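Local coordinates for protein tRNA dimethylallyltransferase (Bacillus halodurans, PDB 3EXA) that probably catalyses transfer of a dimethylallyl group from dimethylallyl diphosphate to adenosine 37 of tRNAs that read codons beginning with uridine, at residues F72-I85 and L103-G115. Sequence-based numbering, arbitrary orientation.
Sequences FSVADFQDLATPLI and LYVNAVIHQFNLG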
loop_
_atom_site.group_PDB
_atom_site.type_symbol
_atom_site.label_atom_id
_atom_site.label_comp_id
_atom_site.label_asym_id
_atom_site.label_seq_id
_atom_site.Cartn_x
_atom_site.Cartn_y
_atom_site.Cartn_z
ATOM N N PHE A 72 -7.690 19.143 -4.341
ATOM C CA PHE A 72 -8.802 18.876 -3.436
ATOM C C PHE A 72 -9.516 17.593 -3.856
ATOM O O PHE A 72 -10.488 17.627 -4.615
ATOM C CB PHE A 72 -9.792 20.049 -3.458
ATOM C CG PHE A 72 -10.758 20.045 -2.308
ATOM C CD1 PHE A 72 -10.313 20.296 -1.015
ATOM C CD2 PHE A 72 -12.102 19.747 -2.509
ATOM C CE1 PHE A 72 -11.191 20.245 0.060
ATOM C CE2 PHE A 72 -12.982 19.696 -1.440
ATOM C CZ PHE A 72 -12.526 19.943 -0.151
ATOM N N SER A 73 -9.033 16.464 -3.348
ATOM C CA SER A 73 -9.606 15.169 -3.683
ATOM C C SER A 73 -10.923 14.891 -2.972
ATOM O O SER A 73 -11.330 15.611 -2.056
ATOM C CB SER A 73 -8.626 14.045 -3.334
ATOM O OG SER A 73 -8.541 13.868 -1.927
ATOM N N VAL A 74 -11.582 13.823 -3.400
ATOM C CA VAL A 74 -12.836 13.424 -2.802
ATOM C C VAL A 74 -12.607 13.182 -1.312
ATOM O O VAL A 74 -13.415 13.579 -0.475
ATOM C CB VAL A 74 -13.359 12.142 -3.453
ATOM C CG1 VAL A 74 -12.434 10.995 -3.133
ATOM C CG2 VAL A 74 -14.753 11.857 -2.972
ATOM N N ALA A 75 -11.490 12.540 -0.986
ATOM C CA ALA A 75 -11.160 12.250 0.400
ATOM C C ALA A 75 -11.052 13.546 1.200
ATOM O O ALA A 75 -11.519 13.609 2.334
ATOM C CB ALA A 75 -9.854 11.470 0.481
ATOM N N ASP A 76 -10.438 14.574 0.614
ATOM C CA ASP A 76 -10.309 15.846 1.308
ATOM C C ASP A 76 -11.720 16.364 1.585
ATOM O O ASP A 76 -12.018 16.818 2.684
ATOM C CB ASP A 76 -9.554 16.898 0.470
ATOM C CG ASP A 76 -8.110 16.505 0.160
ATOM O OD1 ASP A 76 -7.367 16.101 1.086
ATOM O OD2 ASP A 76 -7.710 16.626 -1.026
ATOM N N PHE A 77 -12.591 16.292 0.584
ATOM C CA PHE A 77 -13.958 16.775 0.751
ATOM C C PHE A 77 -14.707 16.034 1.857
ATOM O O PHE A 77 -15.330 16.660 2.715
ATOM C CB PHE A 77 -14.735 16.653 -0.557
ATOM C CG PHE A 77 -16.198 16.968 -0.420
ATOM C CD1 PHE A 77 -17.153 15.974 -0.599
ATOM C CD2 PHE A 77 -16.619 18.246 -0.072
ATOM C CE1 PHE A 77 -18.506 16.248 -0.427
ATOM C CE2 PHE A 77 -17.973 18.526 0.103
ATOM C CZ PHE A 77 -18.918 17.524 -0.075
ATOM N N GLN A 78 -14.638 14.706 1.832
ATOM C CA GLN A 78 -15.306 13.866 2.817
ATOM C C GLN A 78 -14.848 14.149 4.255
ATOM O O GLN A 78 -15.673 14.202 5.169
ATOM C CB GLN A 78 -15.078 12.391 2.462
ATOM C CG GLN A 78 -15.719 11.388 3.415
ATOM C CD GLN A 78 -15.404 9.942 3.042
ATOM O OE1 GLN A 78 -15.922 9.416 2.058
ATOM N NE2 GLN A 78 -14.536 9.301 3.822
ATOM N N ASP A 79 -13.545 14.329 4.461
ATOM C CA ASP A 79 -13.028 14.615 5.800
ATOM C C ASP A 79 -13.503 15.992 6.294
ATOM O O ASP A 79 -13.525 16.252 7.501
ATOM C CB ASP A 79 -11.488 14.575 5.836
ATOM C CG ASP A 79 -10.918 13.205 5.495
ATOM O OD1 ASP A 79 -11.627 12.189 5.679
ATOM O OD2 ASP A 79 -9.746 13.147 5.057
ATOM N N LEU A 80 -13.874 16.878 5.372
ATOM C CA LEU A 80 -14.354 18.202 5.768
ATOM C C LEU A 80 -15.876 18.250 5.895
ATOM O O LEU A 80 -16.402 18.949 6.755
ATOM C CB LEU A 80 -13.899 19.268 4.766
ATOM C CG LEU A 80 -12.413 19.646 4.768
ATOM C CD1 LEU A 80 -12.126 20.524 3.575
ATOM C CD2 LEU A 80 -12.056 20.360 6.066
ATOM N N ALA A 81 -16.583 17.502 5.055
ATOM C CA ALA A 81 -18.040 17.504 5.101
ATOM C C ALA A 81 -18.622 16.715 6.263
ATOM O O ALA A 81 -19.505 17.202 6.980
ATOM C CB ALA A 81 -18.604 16.972 3.799
ATOM N N THR A 82 -18.134 15.497 6.457
ATOM C CA THR A 82 -18.657 14.652 7.519
ATOM C C THR A 82 -18.672 15.383 8.866
ATOM O O THR A 82 -19.715 15.498 9.495
ATOM C CB THR A 82 -17.856 13.327 7.602
ATOM O OG1 THR A 82 -17.884 12.679 6.321
ATOM C CG2 THR A 82 -18.472 12.389 8.620
ATOM N N PRO A 83 -17.524 15.911 9.312
ATOM C CA PRO A 83 -17.528 16.612 10.600
ATOM C C PRO A 83 -18.475 17.818 10.603
ATOM O O PRO A 83 -19.109 18.126 11.619
ATOM C CB PRO A 83 -16.066 17.024 10.776
ATOM C CG PRO A 83 -15.317 15.975 9.998
ATOM C CD PRO A 83 -16.165 15.839 8.755
ATOM N N LEU A 84 -18.577 18.495 9.460
ATOM C CA LEU A 84 -19.439 19.670 9.349
ATOM C C LEU A 84 -20.906 19.326 9.552
ATOM O O LEU A 84 -21.647 20.092 10.160
ATOM C CB LEU A 84 -19.245 20.352 7.993
ATOM C CG LEU A 84 -18.715 21.789 8.063
ATOM C CD1 LEU A 84 -18.403 22.286 6.666
ATOM C CD2 LEU A 84 -19.729 22.689 8.735
ATOM N N ILE A 85 -21.329 18.178 9.041
ATOM C CA ILE A 85 -22.716 17.764 9.202
ATOM C C ILE A 85 -23.048 17.642 10.681
ATOM O O ILE A 85 -24.148 17.989 11.114
ATOM C CB ILE A 85 -22.962 16.434 8.500
ATOM C CG1 ILE A 85 -23.017 16.670 6.988
ATOM C CG2 ILE A 85 -24.221 15.778 9.017
ATOM C CD1 ILE A 85 -23.036 15.390 6.178
ATOM N N LEU A 103 -19.280 11.887 -7.448
ATOM C CA LEU A 103 -18.147 11.389 -6.685
ATOM C C LEU A 103 -18.063 11.948 -5.274
ATOM O O LEU A 103 -17.830 11.204 -4.321
ATOM C CB LEU A 103 -16.848 11.704 -7.414
ATOM C CG LEU A 103 -16.165 10.541 -8.112
ATOM C CD1 LEU A 103 -14.917 11.063 -8.805
ATOM C CD2 LEU A 103 -15.811 9.463 -7.098
ATOM N N TYR A 104 -18.246 13.257 -5.143
ATOM C CA TYR A 104 -18.163 13.907 -3.840
ATOM C C TYR A 104 -19.398 13.676 -2.976
ATOM O O TYR A 104 -19.287 13.522 -1.756
ATOM C CB TYR A 104 -17.914 15.415 -4.016
ATOM C CG TYR A 104 -16.514 15.769 -4.498
ATOM C CD1 TYR A 104 -15.978 15.186 -5.653
ATOM C CD2 TYR A 104 -15.726 16.687 -3.801
ATOM C CE1 TYR A 104 -14.686 15.508 -6.104
ATOM C CE2 TYR A 104 -14.432 17.019 -4.239
ATOM C CZ TYR A 104 -13.921 16.423 -5.391
ATOM O OH TYR A 104 -12.642 16.723 -5.829
ATOM N N VAL A 105 -20.571 13.640 -3.603
ATOM C CA VAL A 105 -21.807 13.416 -2.866
ATOM C C VAL A 105 -21.921 11.971 -2.400
ATOM O O VAL A 105 -22.277 11.723 -1.250
ATOM C CB VAL A 105 -23.071 13.784 -3.706
ATOM C CG1 VAL A 105 -23.007 15.238 -4.134
ATOM C CG2 VAL A 105 -23.184 12.880 -4.917
ATOM N N ASN A 106 -21.611 11.011 -3.271
ATOM C CA ASN A 106 -21.699 9.604 -2.873
ATOM C C ASN A 106 -20.717 9.249 -1.782
ATOM O O ASN A 106 -21.015 8.419 -0.932
ATOM C CB ASN A 106 -21.465 8.676 -4.054
ATOM C CG ASN A 106 -22.629 8.653 -4.994
ATOM O OD1 ASN A 106 -23.676 9.237 -4.713
ATOM N ND2 ASN A 106 -22.468 7.971 -6.115
ATOM N N ALA A 107 -19.549 9.875 -1.804
ATOM C CA ALA A 107 -18.549 9.586 -0.797
ATOM C C ALA A 107 -19.007 10.034 0.586
ATOM O O ALA A 107 -18.650 9.423 1.588
ATOM C CB ALA A 107 -17.240 10.257 -1.164
ATOM N N VAL A 108 -19.802 11.099 0.634
ATOM C CA VAL A 108 -20.306 11.637 1.897
ATOM C C VAL A 108 -21.533 10.889 2.402
ATOM O O VAL A 108 -21.628 10.563 3.579
ATOM C CB VAL A 108 -20.696 13.118 1.752
ATOM C CG1 VAL A 108 -21.520 13.563 2.950
ATOM C CG2 VAL A 108 -19.447 13.964 1.609
ATOM N N ILE A 109 -22.471 10.618 1.504
ATOM C CA ILE A 109 -23.685 9.951 1.913
ATOM C C ILE A 109 -23.494 8.475 2.196
ATOM O O ILE A 109 -24.392 7.831 2.734
ATOM C CB ILE A 109 -24.800 10.101 0.868
ATOM C CG1 ILE A 109 -24.430 9.354 -0.412
ATOM C CG2 ILE A 109 -25.037 11.558 0.574
ATOM C CD1 ILE A 109 -25.577 9.310 -1.410
ATOM N N HIS A 110 -22.335 7.934 1.838
ATOM C CA HIS A 110 -22.067 6.517 2.067
ATOM C C HIS A 110 -20.894 6.296 3.009
ATOM O O HIS A 110 -20.618 5.167 3.410
ATOM C CB HIS A 110 -21.796 5.803 0.738
ATOM C CG HIS A 110 -23.009 5.654 -0.125
ATOM N ND1 HIS A 110 -23.059 6.113 -1.426
ATOM C CD2 HIS A 110 -24.214 5.086 0.116
ATOM C CE1 HIS A 110 -24.239 5.832 -1.946
ATOM N NE2 HIS A 110 -24.961 5.207 -1.030
ATOM N N GLN A 111 -20.203 7.372 3.366
ATOM C CA GLN A 111 -19.061 7.258 4.265
ATOM C C GLN A 111 -18.052 6.221 3.773
ATOM O O GLN A 111 -17.578 5.397 4.557
ATOM C CB GLN A 111 -19.528 6.868 5.671
ATOM C CG GLN A 111 -20.234 7.963 6.422
ATOM C CD GLN A 111 -19.392 9.212 6.532
ATOM O OE1 GLN A 111 -19.253 9.976 5.573
ATOM N NE2 GLN A 111 -18.814 9.425 7.705
ATOM N N PHE A 112 -17.723 6.257 2.484
ATOM C CA PHE A 112 -16.758 5.308 1.922
ATOM C C PHE A 112 -15.442 5.314 2.691
ATOM O O PHE A 112 -14.934 6.373 3.059
ATOM C CB PHE A 112 -16.463 5.629 0.453
ATOM C CG PHE A 112 -17.596 5.324 -0.483
ATOM C CD1 PHE A 112 -18.307 4.136 -0.377
ATOM C CD2 PHE A 112 -17.922 6.211 -1.502
ATOM C CE1 PHE A 112 -19.335 3.835 -1.274
ATOM C CE2 PHE A 112 -18.947 5.920 -2.405
ATOM C CZ PHE A 112 -19.650 4.730 -2.290
ATOM N N ASN A 113 -14.889 4.125 2.921
ATOM C CA ASN A 113 -13.626 3.993 3.645
ATOM C C ASN A 113 -12.580 4.984 3.144
ATOM O O ASN A 113 -12.100 5.829 3.903
ATOM C CB ASN A 113 -13.058 2.580 3.495
ATOM C CG ASN A 113 -11.715 2.419 4.194
ATOM O OD1 ASN A 113 -10.915 1.548 3.841
ATOM N ND2 ASN A 113 -11.464 3.260 5.197
ATOM N N LEU A 114 -12.230 4.858 1.864
ATOM C CA LEU A 114 -11.228 5.705 1.215
ATOM C C LEU A 114 -9.845 5.492 1.825
ATOM O O LEU A 114 -9.054 6.430 1.961
ATOM C CB LEU A 114 -11.622 7.185 1.306
ATOM C CG LEU A 114 -12.753 7.661 0.389
ATOM C CD1 LEU A 114 -13.017 9.130 0.659
ATOM C CD2 LEU A 114 -12.382 7.447 -1.079
ATOM N N GLY A 115 -9.568 4.244 2.191
ATOM C CA GLY A 115 -8.289 3.897 2.778
ATOM C C GLY A 115 -7.289 3.494 1.711
ATOM O O GLY A 115 -7.669 3.018 0.637
#
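Tyr104 packs on Val74 and bonds to Phe72, just ahead of helix 74-85. With its CG anti to the carbonyl carbon (chi1 -72°), the ring reaches back along the neighbouring helix until OH donates to the backbone O of Phe72, 2.6 Å away and in the carbonyl plane. Val74 CA sits over one face of this ring in a CH-pi contact, 4.2 Å from its centroid. Phe77 slants past the same ring, bringing its CB to 3.4 Å from Tyr104 CD2, while the backbone O of Tyr104 meets the edge of the Phe77 ring. A phenylalanine in place of Tyr104 would probably leave Phe72 O without its donor across the contact, and the ring without the bond that fixes its outer end. One turn on, Val108 is a knob in a hole formed by Phe77, Gln78, Ala81 and Ile85; its CG2 presses to 3.2 Å from Phe77 CE1, and its CG1 faces Ile85 CD1. Val74 CG2 packs tightly on Ala107 CB (3.5 Å). Gln78, with CG anti to the backbone N (chi1 180°) and the chain extended beyond it, reaches past helix 103-110, where NE2 donates to Phe112 O at 3.1 Å; its OE1 faces Ala107 O at 2.8 Å, a pair of acceptors. The helices, crossing at -46°, are joined through strand 94-98 of the parallel sheet, and Phe77 and Ile85 also pack on that strand. Beyond, Phe112 makes a cation-pi contact with Arg160 of the second subunit. Tyr104 also sits beside Thr101, a position thought to contact substrate tRNA. Chemically, a largely apolar seam is fastened by two side-chain donors to main-chain carbonyls: the segment entering helix 74-85 and the turn leaving helix 103-110 are each tied to the other helix.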